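PDB 3R6D: NAD-dependent epimerase/dehydratase from Veillonella parvula DSM 2008, which probably binds NAD(P) through a Rossmann-type domain and may act as an epimerase or dehydratase. Local coordinates for residues Y166-V180 against F201-Y215. Numbering follows the deposited sequence.
Sequences YELIPEGAQFNDAQV and FHRTSIGVGEPGTHY
Glu167 with Gly209 and Ile169 with Gly207 each exchange two backbone hydrogen bonds, pairing strand 167-169 antiparallel with strand 204-209 beyond strand 148-158, at the margin of the Rossmann-type sheet. Packing is close over these glycines. Phe175, its CG anti to the backbone N (chi1 -167°), brings CE1 to 3.5 Å from Gly207 CA, and Ile169 CG1 lies over the centre of its ring; a CB on Gly207 would collide with that ring. Beside Gly209, OD2 of Asp177 approaches Glu167 OE2 to 2.5 Å. On the other face of the strand pair, Leu168 CB rests 3.7 Å from Ile206 CG2.

Farther on, Ala178 N donates to Thr213 O and Glu210 N to Gln179 O. The side chains of Gln179 and Glu210 run side by side, Gln179 NE2 donating to Glu210 OE1 at 3.2 Å from above the carboxylate plane; Tyr158 OH also hydrogen-bonds Glu210 OE1, and Gln179 OE1 accepts from Ser219 N. A leucine in place of Gln179 would probably leave Ser219 N without this acceptor and Glu210 with one donor fewer.

The solvent side is looser: His214 lays its ring face over Asn176 CB, 3.6 Å from the centroid, and two waters, one of them held only weakly by the ring, link His214 NE2 to Glu167 OE2. Two carboxylate oxygens as close as those of Glu167 and Asp177 are consistent with one of the two acids being protonated, though the atoms do not settle which.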
loop_
_atom_site.group_PDB
_atom_site.type_symbol
_atom_site.label_atom_id
_atom_site.label_comp_id
_atom_site.label_asym_id
_atom_site.label_seq_id
_atom_site.Cartn_x
_atom_site.Cartn_y
_atom_site.Cartn_z
ATOM N N TYR A 166 12.913 7.949 -4.226
ATOM C CA TYR A 166 12.688 6.490 -4.259
ATOM C C TYR A 166 13.173 5.932 -5.576
ATOM O O TYR A 166 13.331 6.682 -6.549
ATOM C CB TYR A 166 11.195 6.152 -4.071
ATOM C CG TYR A 166 10.320 6.607 -5.212
ATOM C CD1 TYR A 166 10.140 5.802 -6.337
ATOM C CD2 TYR A 166 9.671 7.845 -5.176
ATOM C CE1 TYR A 166 9.351 6.209 -7.424
ATOM C CE2 TYR A 166 8.865 8.263 -6.261
ATOM C CZ TYR A 166 8.719 7.440 -7.375
ATOM O OH TYR A 166 7.928 7.834 -8.437
ATOM N N GLU A 167 13.441 4.628 -5.617
ATOM C CA GLU A 167 13.580 3.940 -6.883
ATOM C C GLU A 167 12.653 2.738 -6.884
ATOM O O GLU A 167 12.319 2.179 -5.817
ATOM C CB GLU A 167 15.042 3.531 -7.136
ATOM C CG GLU A 167 15.634 2.647 -6.031
ATOM C CD GLU A 167 17.111 2.347 -6.245
ATOM O OE1 GLU A 167 17.661 2.697 -7.329
ATOM O OE2 GLU A 167 17.741 1.774 -5.333
ATOM N N LEU A 168 12.269 2.337 -8.080
ATOM C CA LEU A 168 11.352 1.225 -8.292
ATOM C C LEU A 168 12.154 0.032 -8.775
ATOM O O LEU A 168 13.003 0.158 -9.656
ATOM C CB LEU A 168 10.283 1.615 -9.322
ATOM C CG LEU A 168 9.397 2.794 -8.923
ATOM C CD1 LEU A 168 8.353 3.118 -9.962
ATOM C CD2 LEU A 168 8.702 2.538 -7.587
ATOM N N ILE A 169 11.899 -1.122 -8.168
ATOM C CA ILE A 169 12.679 -2.337 -8.405
ATOM C C ILE A 169 11.799 -3.384 -9.068
ATOM O O ILE A 169 10.875 -3.908 -8.434
ATOM C CB ILE A 169 13.274 -2.901 -7.083
ATOM C CG1 ILE A 169 14.068 -1.841 -6.325
ATOM C CG2 ILE A 169 14.135 -4.154 -7.363
ATOM C CD1 ILE A 169 15.264 -1.344 -6.981
ATOM N N PRO A 170 12.055 -3.676 -10.344
ATOM C CA PRO A 170 11.141 -4.571 -11.040
ATOM C C PRO A 170 11.152 -5.996 -10.497
ATOM O O PRO A 170 12.099 -6.396 -9.784
ATOM C CB PRO A 170 11.605 -4.501 -12.509
ATOM C CG PRO A 170 12.824 -3.813 -12.568
ATOM C CD PRO A 170 13.071 -3.090 -11.242
ATOM N N GLU A 171 10.139 -6.777 -10.865
ATOM C CA GLU A 171 10.077 -8.168 -10.491
ATOM C C GLU A 171 11.309 -8.887 -11.002
ATOM O O GLU A 171 11.668 -8.731 -12.185
ATOM C CB GLU A 171 8.847 -8.814 -11.146
ATOM C CG GLU A 171 7.616 -8.135 -10.739
ATOM C CD GLU A 171 6.370 -8.901 -11.095
ATOM O OE1 GLU A 171 6.328 -10.149 -11.028
ATOM O OE2 GLU A 171 5.397 -8.228 -11.435
ATOM N N GLY A 172 11.912 -9.686 -10.122
ATOM C CA GLY A 172 13.114 -10.467 -10.474
ATOM C C GLY A 172 14.438 -9.722 -10.317
ATOM O O GLY A 172 15.506 -10.344 -10.425
ATOM N N ALA A 173 14.419 -8.410 -10.123
ATOM C CA ALA A 173 15.659 -7.657 -9.950
ATOM C C ALA A 173 16.164 -7.769 -8.504
ATOM O O ALA A 173 15.393 -7.954 -7.556
ATOM C CB ALA A 173 15.438 -6.236 -10.312
ATOM N N GLN A 174 17.473 -7.675 -8.329
ATOM C CA GLN A 174 18.049 -7.554 -6.989
ATOM C C GLN A 174 17.442 -6.372 -6.292
ATOM O O GLN A 174 17.294 -5.313 -6.887
ATOM C CB GLN A 174 19.536 -7.234 -7.086
ATOM C CG GLN A 174 20.334 -8.262 -7.800
ATOM C CD GLN A 174 21.770 -7.890 -7.920
ATOM O OE1 GLN A 174 22.371 -7.371 -6.982
ATOM N NE2 GLN A 174 22.350 -8.194 -9.068
ATOM N N PHE A 175 17.103 -6.553 -5.022
ATOM C CA PHE A 175 16.585 -5.457 -4.190
ATOM C C PHE A 175 17.590 -5.280 -3.049
ATOM O O PHE A 175 17.564 -6.014 -2.059
ATOM C CB PHE A 175 15.201 -5.850 -3.653
ATOM C CG PHE A 175 14.393 -4.716 -3.044
ATOM C CD1 PHE A 175 13.023 -4.708 -3.200
ATOM C CD2 PHE A 175 14.937 -3.763 -2.185
ATOM C CE1 PHE A 175 12.241 -3.739 -2.646
ATOM C CE2 PHE A 175 14.124 -2.767 -1.631
ATOM C CZ PHE A 175 12.753 -2.769 -1.888
ATOM N N ASN A 176 18.490 -4.313 -3.210
ATOM C CA ASN A 176 19.580 -4.157 -2.261
ATOM C C ASN A 176 19.371 -3.035 -1.250
ATOM O O ASN A 176 20.178 -2.878 -0.317
ATOM C CB ASN A 176 20.881 -3.961 -3.039
ATOM C CG ASN A 176 21.253 -5.190 -3.850
ATOM O OD1 ASN A 176 21.636 -5.108 -5.035
ATOM N ND2 ASN A 176 21.146 -6.317 -3.232
ATOM N N ASP A 177 18.297 -2.271 -1.397
ATOM C CA ASP A 177 18.052 -1.141 -0.495
ATOM C C ASP A 177 17.478 -1.622 0.835
ATOM O O ASP A 177 16.412 -2.274 0.854
ATOM C CB ASP A 177 17.082 -0.135 -1.128
ATOM C CG ASP A 177 17.610 0.491 -2.386
ATOM O OD1 ASP A 177 18.853 0.517 -2.632
ATOM O OD2 ASP A 177 16.747 0.978 -3.186
ATOM N N ALA A 178 18.140 -1.253 1.940
ATOM C CA ALA A 178 17.784 -1.726 3.267
ATOM C C ALA A 178 16.709 -0.886 3.927
ATOM O O ALA A 178 16.211 -1.269 4.999
ATOM C CB ALA A 178 19.013 -1.786 4.160
ATOM N N GLN A 179 16.326 0.246 3.310
ATOM C CA GLN A 179 15.349 1.128 3.941
ATOM C C GLN A 179 14.693 2.015 2.917
ATOM O O GLN A 179 15.202 2.176 1.800
ATOM C CB GLN A 179 16.010 2.000 5.012
ATOM C CG GLN A 179 17.020 2.969 4.390
ATOM C CD GLN A 179 17.896 3.631 5.416
ATOM O OE1 GLN A 179 18.210 3.034 6.448
ATOM N NE2 GLN A 179 18.284 4.885 5.164
ATOM N N VAL A 180 13.571 2.616 3.317
ATOM C CA VAL A 180 12.905 3.634 2.514
ATOM C C VAL A 180 12.001 4.416 3.481
ATOM O O VAL A 180 11.436 3.854 4.420
ATOM C CB VAL A 180 12.115 3.004 1.328
ATOM C CG1 VAL A 180 10.934 2.194 1.828
ATOM C CG2 VAL A 180 11.637 4.082 0.352
ATOM N N PHE A 201 2.540 -0.819 -14.150
ATOM C CA PHE A 201 1.902 -1.079 -12.904
ATOM C C PHE A 201 0.708 -2.017 -13.029
ATOM O O PHE A 201 0.006 -2.266 -12.078
ATOM C CB PHE A 201 1.482 0.258 -12.293
ATOM C CG PHE A 201 2.624 1.219 -12.194
ATOM C CD1 PHE A 201 3.763 0.888 -11.458
ATOM C CD2 PHE A 201 2.614 2.412 -12.919
ATOM C CE1 PHE A 201 4.848 1.717 -11.434
ATOM C CE2 PHE A 201 3.702 3.255 -12.892
ATOM C CZ PHE A 201 4.821 2.917 -12.146
ATOM N N HIS A 202 0.453 -2.520 -14.236
ATOM C CA HIS A 202 -0.707 -3.350 -14.496
ATOM C C HIS A 202 -0.387 -4.798 -14.128
ATOM O O HIS A 202 0.342 -5.480 -14.855
ATOM C CB HIS A 202 -1.059 -3.273 -15.991
ATOM C CG HIS A 202 -2.380 -3.890 -16.336
ATOM N ND1 HIS A 202 -2.570 -5.246 -16.524
ATOM C CD2 HIS A 202 -3.598 -3.321 -16.494
ATOM C CE1 HIS A 202 -3.850 -5.478 -16.775
ATOM N NE2 HIS A 202 -4.492 -4.326 -16.784
ATOM N N ARG A 203 -0.942 -5.279 -13.015
ATOM C CA ARG A 203 -0.699 -6.646 -12.532
ATOM C C ARG A 203 0.793 -6.884 -12.390
ATOM O O ARG A 203 1.321 -7.892 -12.858
ATOM C CB ARG A 203 -1.381 -7.687 -13.411
ATOM C CG ARG A 203 -2.887 -7.505 -13.406
ATOM C CD ARG A 203 -3.630 -8.519 -14.284
ATOM N NE ARG A 203 -3.356 -9.920 -13.958
ATOM C CZ ARG A 203 -3.910 -10.623 -12.960
ATOM N NH1 ARG A 203 -4.733 -10.054 -12.098
ATOM N NH2 ARG A 203 -3.608 -11.920 -12.798
ATOM N N THR A 204 1.448 -6.004 -11.649
ATOM C CA THR A 204 2.853 -6.170 -11.348
ATOM C C THR A 204 3.129 -5.933 -9.857
ATOM O O THR A 204 2.312 -5.372 -9.138
ATOM C CB THR A 204 3.713 -5.229 -12.198
ATOM O OG1 THR A 204 3.381 -3.906 -11.838
ATOM C CG2 THR A 204 3.501 -5.436 -13.679
ATOM N N SER A 205 4.296 -6.391 -9.433
ATOM C CA SER A 205 4.777 -6.254 -8.075
ATOM C C SER A 205 6.124 -5.559 -8.118
ATOM O O SER A 205 7.101 -6.105 -8.648
ATOM C CB SER A 205 4.952 -7.622 -7.469
ATOM O OG SER A 205 5.462 -7.450 -6.159
ATOM N N ILE A 206 6.161 -4.342 -7.576
ATOM C CA ILE A 206 7.287 -3.427 -7.769
ATOM C C ILE A 206 7.880 -3.101 -6.393
ATOM O O ILE A 206 7.151 -2.701 -5.484
ATOM C CB ILE A 206 6.782 -2.126 -8.474
ATOM C CG1 ILE A 206 6.095 -2.446 -9.814
ATOM C CG2 ILE A 206 7.920 -1.124 -8.715
ATOM C CD1 ILE A 206 6.892 -3.309 -10.767
ATOM N N GLY A 207 9.202 -3.245 -6.243
ATOM C CA GLY A 207 9.855 -2.851 -4.995
ATOM C C GLY A 207 10.032 -1.338 -4.929
ATOM O O GLY A 207 10.171 -0.673 -5.972
ATOM N N VAL A 208 10.034 -0.797 -3.715
ATOM C CA VAL A 208 10.241 0.641 -3.510
ATOM C C VAL A 208 11.329 0.775 -2.443
ATOM O O VAL A 208 11.150 0.307 -1.314
ATOM C CB VAL A 208 8.944 1.368 -3.070
ATOM C CG1 VAL A 208 9.192 2.867 -3.087
ATOM C CG2 VAL A 208 7.774 1.063 -3.994
ATOM N N GLY A 209 12.436 1.431 -2.823
ATOM C CA GLY A 209 13.565 1.533 -1.914
ATOM C C GLY A 209 14.236 2.887 -2.012
ATOM O O GLY A 209 14.093 3.582 -3.032
ATOM N N GLU A 210 15.000 3.246 -0.977
ATOM C CA GLU A 210 15.797 4.474 -0.988
ATOM C C GLU A 210 17.130 4.204 -1.688
ATOM O O GLU A 210 17.909 3.359 -1.246
ATOM C CB GLU A 210 16.045 4.922 0.441
ATOM C CG GLU A 210 16.922 6.190 0.560
ATOM C CD GLU A 210 17.174 6.591 1.990
ATOM O OE1 GLU A 210 16.415 6.226 2.888
ATOM O OE2 GLU A 210 18.153 7.317 2.214
ATOM N N PRO A 211 17.409 4.942 -2.780
ATOM C CA PRO A 211 18.686 4.730 -3.454
ATOM C C PRO A 211 19.862 4.932 -2.491
ATOM O O PRO A 211 19.803 5.792 -1.627
ATOM C CB PRO A 211 18.697 5.802 -4.531
ATOM C CG PRO A 211 17.220 6.071 -4.831
ATOM C CD PRO A 211 16.565 5.948 -3.468
ATOM N N GLY A 212 20.907 4.130 -2.630
ATOM C CA GLY A 212 22.129 4.355 -1.847
ATOM C C GLY A 212 22.093 3.767 -0.455
ATOM O O GLY A 212 22.857 4.224 0.429
ATOM N N THR A 213 21.242 2.745 -0.246
ATOM C CA THR A 213 21.145 2.144 1.072
ATOM C C THR A 213 21.463 0.645 1.027
ATOM O O THR A 213 20.766 -0.161 1.672
ATOM C CB THR A 213 19.761 2.413 1.706
ATOM O OG1 THR A 213 18.729 1.845 0.899
ATOM C CG2 THR A 213 19.524 3.913 1.834
ATOM N N HIS A 214 22.554 0.280 0.339
ATOM C CA HIS A 214 22.913 -1.136 0.206
ATOM C C HIS A 214 23.655 -1.579 1.462
ATOM O O HIS A 214 24.874 -1.733 1.473
ATOM C CB HIS A 214 23.778 -1.362 -1.044
ATOM C CG HIS A 214 23.078 -1.066 -2.344
ATOM N ND1 HIS A 214 23.657 -1.342 -3.558
ATOM C CD2 HIS A 214 21.858 -0.543 -2.621
ATOM C CE1 HIS A 214 22.836 -1.000 -4.528
ATOM N NE2 HIS A 214 21.745 -0.500 -3.988
ATOM N N TYR A 215 22.901 -1.753 2.535
ATOM C CA TYR A 215 23.443 -2.102 3.844
ATOM C C TYR A 215 22.902 -3.446 4.308
ATOM O O TYR A 215 21.929 -3.956 3.760
ATOM C CB TYR A 215 23.035 -1.049 4.868
ATOM C CG TYR A 215 23.310 0.381 4.452
ATOM C CD1 TYR A 215 24.522 0.740 3.850
ATOM C CD2 TYR A 215 22.374 1.386 4.708
ATOM C CE1 TYR A 215 24.792 2.051 3.529
ATOM C CE2 TYR A 215 22.646 2.732 4.371
ATOM C CZ TYR A 215 23.859 3.025 3.782
ATOM O OH TYR A 215 24.124 4.342 3.477
HETATM O O HOH W 1 19.481 -0.094 -5.770
HETATM O O HOH W 2 20.572 1.957 -4.611
HETATM O O HOH W 3 21.846 -4.600 1.055
#